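Local coordinates for protein DOA1 (Saccharomyces cerevisiae, PDB 3ODT) that probably binds ubiquitin through its WD40 beta-propeller domain and is linked to the regulated turnover of F-box proteins, at residues L73-G85 against Y98-L110. Sequence-based numbering, arbitrary orientation. Where two conformers were deposited one is given.
Sequences LLLFGGKDTMING and YTLIGHQGNVCSL
Leu73 CD1 lies over one face of the Tyr98 ring, a CH-pi contact 4.1 Å from the centroid, while Leu75 CD2 comes obliquely to CE2 and Gly85 N sits at the ring edge, in its plane. The imidazole of His103 meets Ile83 CD1 at its edge; both its nitrogens are held from the next blade, ND1 by Asp123 and NE2 by Ser119. The contact spans two blades of a WD40 beta-propeller: 99-100 is the outermost strand of one blade, and the chain then runs inward to 107-110, the innermost strand of the next. At the rim, Leu100 N bonds Ile83 O nearly straight (171°), and the return bond from Ile83 N completes the antiparallel pair. Beside it Thr99 OG1 donates to Asn84 OD1 at 2.9 Å, in the amide plane. Between the blades Ile83 is the apolar wedge: CG2 touches Leu100 CD1, and CG1, anti to the carbonyl carbon (chi1 -62°), meets Val107 CG1 at 4.0 Å and carries CD1 to Leu110 CD2 at 3.8 Å. Nearer the axis, two donors grip Gly78 O from opposite faces of its plane: Thr81 N, closing a type I turn, and Val107 N at 3.0 Å.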
ATOM      1  N   LEU A  73      -7.673  11.932   8.837  1.00  7.70           N
ATOM      2  CA  LEU A  73      -8.564  10.806   8.752  1.00  7.40           C
ATOM      3  C   LEU A  73      -7.847   9.590   8.237  1.00  8.31           C
ATOM      4  O   LEU A  73      -7.113   9.657   7.249  1.00  7.72           O
ATOM      5  CB  LEU A  73      -9.722  11.056   7.809  1.00 12.42           C
ATOM      6  CG  LEU A  73     -10.695  12.141   8.249  1.00 12.76           C
ATOM      7  CD1 LEU A  73     -11.685  12.400   7.122  1.00 17.47           C
ATOM      8  CD2 LEU A  73     -11.400  11.755   9.528  1.00 19.34           C
ATOM      9  N   LEU A  74      -8.089   8.484   8.917  1.00  7.74           N
ATOM     10  CA  LEU A  74      -7.741   7.184   8.383  1.00  8.93           C
ATOM     11  C   LEU A  74      -8.848   6.742   7.431  1.00  8.62           C
ATOM     12  O   LEU A  74     -10.013   6.637   7.837  1.00 10.52           O
ATOM     13  CB  LEU A  74      -7.599   6.161   9.504  1.00  9.71           C
ATOM     14  CG  LEU A  74      -6.378   6.373  10.391  1.00 11.51           C
ATOM     15  CD1 LEU A  74      -6.502   5.510  11.605  1.00 12.66           C
ATOM     16  CD2 LEU A  74      -5.072   6.094   9.662  1.00 17.40           C
ATOM     17  N   LEU A  75      -8.481   6.488   6.184  1.00  7.30           N
ATOM     18  CA  LEU A  75      -9.432   6.031   5.166  1.00  8.89           C
ATOM     19  C   LEU A  75      -9.228   4.533   4.944  1.00  7.09           C
ATOM     20  O   LEU A  75      -8.096   4.061   4.887  1.00  8.54           O
ATOM     21  CB  LEU A  75      -9.247   6.781   3.846  1.00  9.73           C
ATOM     22  CG  LEU A  75      -9.239   8.298   3.901  1.00 17.19           C
ATOM     23  CD1 LEU A  75      -9.094   8.846   2.512  1.00 19.87           C
ATOM     24  CD2 LEU A  75     -10.488   8.772   4.512  1.00 19.49           C
ATOM     25  N   PHE A  76     -10.308   3.780   4.798  1.00  6.87           N
ATOM     26  CA  PHE A  76     -10.174   2.338   4.744  1.00  7.91           C
ATOM     27  C   PHE A  76     -11.317   1.738   3.919  1.00  6.29           C
ATOM     28  O   PHE A  76     -12.422   2.293   3.834  1.00  7.47           O
ATOM     29  CB  PHE A  76     -10.138   1.750   6.166  1.00  8.23           C
ATOM     30  CG  PHE A  76     -11.250   2.217   7.041  1.00  7.97           C
ATOM     31  CD1 PHE A  76     -11.139   3.388   7.771  1.00  8.87           C
ATOM     32  CD2 PHE A  76     -12.423   1.493   7.140  1.00  7.76           C
ATOM     33  CE1 PHE A  76     -12.165   3.834   8.547  1.00 11.55           C
ATOM     34  CE2 PHE A  76     -13.448   1.939   7.973  1.00 10.25           C
ATOM     35  CZ  PHE A  76     -13.305   3.102   8.669  1.00  9.60           C
ATOM     36  N   GLY A  77     -11.045   0.607   3.306  1.00  7.30           N
ATOM     37  CA  GLY A  77     -12.044  -0.054   2.500  1.00 10.69           C
ATOM     38  C   GLY A  77     -11.764  -1.539   2.376  1.00  7.02           C
ATOM     39  O   GLY A  77     -10.715  -2.046   2.786  1.00  7.32           O
ATOM     40  N   GLY A  78     -12.746  -2.234   1.831  1.00  7.58           N
ATOM     41  CA  GLY A  78     -12.610  -3.663   1.638  1.00 10.17           C
ATOM     42  C   GLY A  78     -13.822  -4.257   0.971  1.00  8.10           C
ATOM     43  O   GLY A  78     -14.408  -3.661   0.039  1.00  7.51           O
ATOM     44  N   LYS A  79     -14.237  -5.413   1.488  1.00  7.61           N
ATOM     45  CA  LYS A  79     -15.193  -6.251   0.772  1.00  9.80           C
ATOM     46  C   LYS A  79     -16.564  -5.600   0.651  1.00 11.85           C
ATOM     47  O   LYS A  79     -17.316  -5.923  -0.269  1.00 13.51           O
ATOM     48  CB  LYS A  79     -15.312  -7.642   1.410  1.00 13.04           C
ATOM     49  CG  LYS A  79     -14.249  -8.629   0.900  1.00 32.44           C
ATOM     50  CD  LYS A  79     -14.390  -8.931  -0.629  1.00 25.94           C
ATOM     51  CE  LYS A  79     -15.422 -10.005  -0.936  1.00 39.10           C
ATOM     52  NZ  LYS A  79     -15.003 -11.330  -0.365  1.00 41.58           N
ATOM     53  N   ASP A  80     -16.946  -4.723   1.563  1.00 10.67           N
ATOM     54  CA  ASP A  80     -18.303  -4.187   1.471  1.00 11.25           C
ATOM     55  C   ASP A  80     -18.450  -3.082   0.412  1.00 10.11           C
ATOM     56  O   ASP A  80     -19.531  -2.545   0.237  1.00 11.98           O
ATOM     57  CB  ASP A  80     -18.863  -3.818   2.850  1.00 26.38           C
ATOM     58  CG  ASP A  80     -18.458  -2.458   3.305  1.00 38.34           C
ATOM     59  OD1 ASP A  80     -18.858  -2.065   4.425  1.00 37.55           O
ATOM     60  OD2 ASP A  80     -17.747  -1.785   2.549  1.00 31.27           O
ATOM     61  N   THR A  81     -17.360  -2.765  -0.285  1.00  8.64           N
ATOM     62  CA  THR A  81     -17.391  -1.859  -1.443  1.00  9.24           C
ATOM     63  C   THR A  81     -17.332  -0.361  -1.117  1.00  7.59           C
ATOM     64  O   THR A  81     -17.269   0.478  -2.015  1.00  9.61           O
ATOM     65  CB  THR A  81     -18.626  -2.120  -2.327  1.00 10.86           C
ATOM     66  OG1 THR A  81     -19.783  -1.520  -1.729  1.00 11.80           O
ATOM     67  CG2 THR A  81     -18.860  -3.612  -2.493  1.00 12.61           C
HETATM   68  N   MSE A  82     -17.275  -0.048   0.177  0.56  9.81           N
HETATM   69  CA  MSE A  82     -17.259   1.324   0.646  0.56 12.52           C
HETATM   70  C   MSE A  82     -15.869   1.797   1.036  0.56  8.86           C
HETATM   71  O   MSE A  82     -15.014   1.000   1.396  0.56 10.65           O
HETATM   72  CB  MSE A  82     -18.153   1.448   1.891  0.56 20.36           C
HETATM   73  CG  MSE A  82     -19.532   0.777   1.778  0.56 20.34           C
HETATM   74 SE   MSE A  82     -20.553   1.616   0.357  0.56 18.01          SE
HETATM   75  CE  MSE A  82     -22.031   0.398   0.062  0.56 21.92           C
ATOM     76  N   ILE A  83     -15.652   3.105   0.976  1.00  8.58           N
ATOM     77  CA  ILE A  83     -14.468   3.682   1.590  1.00  7.20           C
ATOM     78  C   ILE A  83     -14.982   4.549   2.747  1.00  7.77           C
ATOM     79  O   ILE A  83     -15.822   5.416   2.538  1.00 11.17           O
ATOM     80  CB  ILE A  83     -13.621   4.521   0.614  1.00  6.38           C
ATOM     81  CG1 ILE A  83     -13.102   3.650  -0.525  1.00 10.40           C
ATOM     82  CG2 ILE A  83     -12.462   5.176   1.380  1.00 10.21           C
ATOM     83  CD1 ILE A  83     -12.728   4.459  -1.734  1.00 10.01           C
ATOM     84  N   ASN A  84     -14.538   4.287   3.965  1.00  7.94           N
ATOM     85  CA  ASN A  84     -14.921   5.112   5.103  1.00  8.58           C
ATOM     86  C   ASN A  84     -13.700   5.808   5.684  1.00  7.71           C
ATOM     87  O   ASN A  84     -12.552   5.438   5.393  1.00  8.87           O
ATOM     88  CB  ASN A  84     -15.657   4.280   6.160  1.00  8.67           C
ATOM     89  CG  ASN A  84     -16.969   3.734   5.650  1.00 11.68           C
ATOM     90  OD1 ASN A  84     -17.971   4.460   5.497  1.00 16.13           O
ATOM     91  ND2 ASN A  84     -16.987   2.451   5.399  1.00 11.96           N
ATOM     92  N   GLY A  85     -13.955   6.810   6.506  1.00  9.86           N
ATOM     93  CA  GLY A  85     -12.898   7.532   7.162  1.00 10.63           C
ATOM     94  C   GLY A  85     -13.253   7.767   8.603  1.00 10.95           C
ATOM     95  O   GLY A  85     -14.412   8.047   8.947  1.00 14.21           O
ATOM     96  N   TYR A  98     -17.513   9.671   7.506  1.00 27.27           N
ATOM     97  CA  TYR A  98     -16.966  10.002   6.210  1.00 23.74           C
ATOM     98  C   TYR A  98     -17.058   8.756   5.363  1.00 15.43           C
ATOM     99  O   TYR A  98     -16.627   7.723   5.778  1.00 12.93           O
ATOM    100  CB  TYR A  98     -15.523  10.438   6.316  1.00 33.19           C
ATOM    101  CG  TYR A  98     -14.831  10.962   5.094  1.00 35.69           C
ATOM    102  CD1 TYR A  98     -15.057  12.242   4.621  1.00 41.41           C
ATOM    103  CD2 TYR A  98     -13.907  10.205   4.428  1.00 42.49           C
ATOM    104  CE1 TYR A  98     -14.362  12.719   3.516  1.00 38.10           C
ATOM    105  CE2 TYR A  98     -13.237  10.690   3.364  1.00 47.05           C
ATOM    106  CZ  TYR A  98     -13.448  11.965   2.912  1.00 35.71           C
ATOM    107  OH  TYR A  98     -12.758  12.404   1.859  1.00 36.91           O
ATOM    108  N   THR A  99     -17.693   8.910   4.220  1.00 11.99           N
ATOM    109  CA  THR A  99     -17.968   7.781   3.330  1.00 11.46           C
ATOM    110  C   THR A  99     -17.835   8.207   1.879  1.00  9.34           C
ATOM    111  O   THR A  99     -18.370   9.242   1.487  1.00 10.45           O
ATOM    112  CB  THR A  99     -19.388   7.251   3.540  1.00 15.65           C
ATOM    113  OG1 THR A  99     -19.554   6.857   4.903  1.00 16.85           O
ATOM    114  CG2 THR A  99     -19.669   6.079   2.662  1.00 17.25           C
ATOM    115  N   LEU A 100     -17.086   7.416   1.103  1.00  7.46           N
ATOM    116  CA  LEU A 100     -16.936   7.586  -0.340  1.00  7.81           C
ATOM    117  C   LEU A 100     -17.621   6.390  -0.985  1.00  8.27           C
ATOM    118  O   LEU A 100     -17.224   5.234  -0.821  1.00  9.35           O
ATOM    119  CB  LEU A 100     -15.475   7.647  -0.767  1.00  8.44           C
ATOM    120  CG  LEU A 100     -14.655   8.780  -0.146  1.00 10.69           C
ATOM    121  CD1 LEU A 100     -13.208   8.629  -0.590  1.00 12.69           C
ATOM    122  CD2 LEU A 100     -15.168  10.156  -0.479  1.00 15.27           C
ATOM    123  N   ILE A 101     -18.702   6.674  -1.685  1.00  9.53           N
ATOM    124  CA  ILE A 101     -19.539   5.633  -2.235  1.00  9.11           C
ATOM    125  C   ILE A 101     -19.386   5.604  -3.754  1.00  8.51           C
ATOM    126  O   ILE A 101     -19.333   6.647  -4.389  1.00  9.87           O
ATOM    127  CB  ILE A 101     -21.023   5.855  -1.841  1.00 10.66           C
ATOM    128  CG1 ILE A 101     -21.836   4.629  -2.265  1.00 12.87           C
ATOM    129  CG2 ILE A 101     -21.602   7.190  -2.391  1.00 12.31           C
ATOM    130  CD1 ILE A 101     -23.214   4.577  -1.636  1.00 15.37           C
ATOM    131  N   GLY A 102     -19.313   4.408  -4.314  1.00  8.26           N
ATOM    132  CA  GLY A 102     -19.308   4.230  -5.750  1.00  8.52           C
ATOM    133  C   GLY A 102     -18.729   2.919  -6.251  1.00 11.08           C
ATOM    134  O   GLY A 102     -19.101   2.448  -7.312  1.00  9.59           O
ATOM    135  N   HIS A 103     -17.784   2.324  -5.530  1.00  6.94           N
ATOM    136  CA  HIS A 103     -17.255   1.036  -5.988  1.00  7.50           C
ATOM    137  C   HIS A 103     -18.297  -0.063  -5.878  1.00  9.59           C
ATOM    138  O   HIS A 103     -19.195  -0.003  -5.023  1.00  8.96           O
ATOM    139  CB  HIS A 103     -16.025   0.648  -5.184  1.00  9.53           C
ATOM    140  CG  HIS A 103     -14.786   1.299  -5.678  1.00  9.09           C
ATOM    141  ND1 HIS A 103     -14.295   1.063  -6.945  1.00  7.24           N
ATOM    142  CD2 HIS A 103     -13.910   2.142  -5.076  1.00  7.29           C
ATOM    143  CE1 HIS A 103     -13.186   1.767  -7.112  1.00  6.96           C
ATOM    144  NE2 HIS A 103     -12.932   2.427  -6.001  1.00  8.40           N
ATOM    145  N   GLN A 104     -18.157  -1.063  -6.742  1.00  9.20           N
ATOM    146  CA  GLN A 104     -19.118  -2.149  -6.831  1.00  9.38           C
ATOM    147  C   GLN A 104     -18.425  -3.474  -6.543  1.00  9.71           C
ATOM    148  O   GLN A 104     -18.965  -4.539  -6.822  1.00 14.12           O
ATOM    149  CB  GLN A 104     -19.762  -2.188  -8.217  1.00 10.96           C
ATOM    150  CG  GLN A 104     -20.490  -0.901  -8.576  1.00 14.15           C
ATOM    151  CD  GLN A 104     -21.560  -0.554  -7.566  1.00 22.17           C
ATOM    152  OE1 GLN A 104     -22.217  -1.442  -7.017  1.00 27.30           O
ATOM    153  NE2 GLN A 104     -21.735   0.749  -7.301  1.00 19.51           N
ATOM    154  N   GLY A 105     -17.227  -3.401  -5.971  1.00  8.73           N
ATOM    155  CA  GLY A 105     -16.529  -4.576  -5.524  1.00  8.16           C
ATOM    156  C   GLY A 105     -15.488  -4.178  -4.494  1.00  7.29           C
ATOM    157  O   GLY A 105     -15.334  -3.003  -4.140  1.00  8.62           O
ATOM    158  N   ASN A 106     -14.754  -5.181  -4.045  1.00  8.00           N
ATOM    159  CA  ASN A 106     -13.728  -5.048  -3.012  1.00  7.48           C
ATOM    160  C   ASN A 106     -12.841  -3.850  -3.312  1.00  6.31           C
ATOM    161  O   ASN A 106     -12.340  -3.727  -4.437  1.00  7.60           O
ATOM    162  CB  ASN A 106     -12.881  -6.312  -2.973  1.00  6.76           C
ATOM    163  CG  ASN A 106     -11.793  -6.259  -1.931  1.00  7.29           C
ATOM    164  OD1 ASN A 106     -11.954  -5.671  -0.851  1.00  7.69           O
ATOM    165  ND2 ASN A 106     -10.653  -6.897  -2.248  1.00  9.83           N
ATOM    166  N   VAL A 107     -12.629  -3.006  -2.303  1.00  6.01           N
ATOM    167  CA  VAL A 107     -11.672  -1.924  -2.407  1.00  6.32           C
ATOM    168  C   VAL A 107     -10.338  -2.458  -1.901  1.00  6.85           C
ATOM    169  O   VAL A 107     -10.126  -2.583  -0.701  1.00  7.66           O
ATOM    170  CB  VAL A 107     -12.113  -0.684  -1.619  1.00  6.23           C
ATOM    171  CG1 VAL A 107     -11.106   0.432  -1.821  1.00  7.94           C
ATOM    172  CG2 VAL A 107     -13.504  -0.237  -2.079  1.00  9.10           C
ATOM    173  N   CYS A 108      -9.471  -2.801  -2.852  1.00  6.21           N
ATOM    174  CA  CYS A 108      -8.217  -3.489  -2.544  1.00  7.10           C
ATOM    175  C   CYS A 108      -6.997  -2.594  -2.419  1.00  5.40           C
ATOM    176  O   CYS A 108      -5.931  -3.088  -2.032  1.00  7.29           O
ATOM    177  CB  CYS A 108      -7.914  -4.604  -3.558  1.00  9.43           C
ATOM    178  SG  CYS A 108      -7.995  -4.100  -5.247  1.00  7.70           S
ATOM    179  N   SER A 109      -7.132  -1.305  -2.748  1.00  5.84           N
ATOM    180  CA  SER A 109      -6.040  -0.376  -2.536  1.00  6.32           C
ATOM    181  C   SER A 109      -6.563   1.014  -2.294  1.00  6.69           C
ATOM    182  O   SER A 109      -7.613   1.389  -2.821  1.00  7.29           O
ATOM    183  CB  SER A 109      -5.051  -0.378  -3.708  1.00  7.09           C
ATOM    184  OG  SER A 109      -5.563   0.324  -4.828  1.00  7.59           O
ATOM    185  N   LEU A 110      -5.800   1.782  -1.512  1.00  5.57           N
ATOM    186  CA  LEU A 110      -6.113   3.168  -1.218  1.00  6.48           C
ATOM    187  C   LEU A 110      -4.801   3.934  -1.167  1.00  5.72           C
ATOM    188  O   LEU A 110      -3.775   3.426  -0.671  1.00  7.16           O
ATOM    189  CB  LEU A 110      -6.834   3.336   0.130  1.00  8.01           C
ATOM    190  CG  LEU A 110      -8.318   3.029   0.110  1.00  6.94           C
ATOM    191  CD1 LEU A 110      -8.850   2.960   1.528  1.00  9.29           C
ATOM    192  CD2 LEU A 110      -9.073   4.096  -0.698  1.00  9.92           C
TER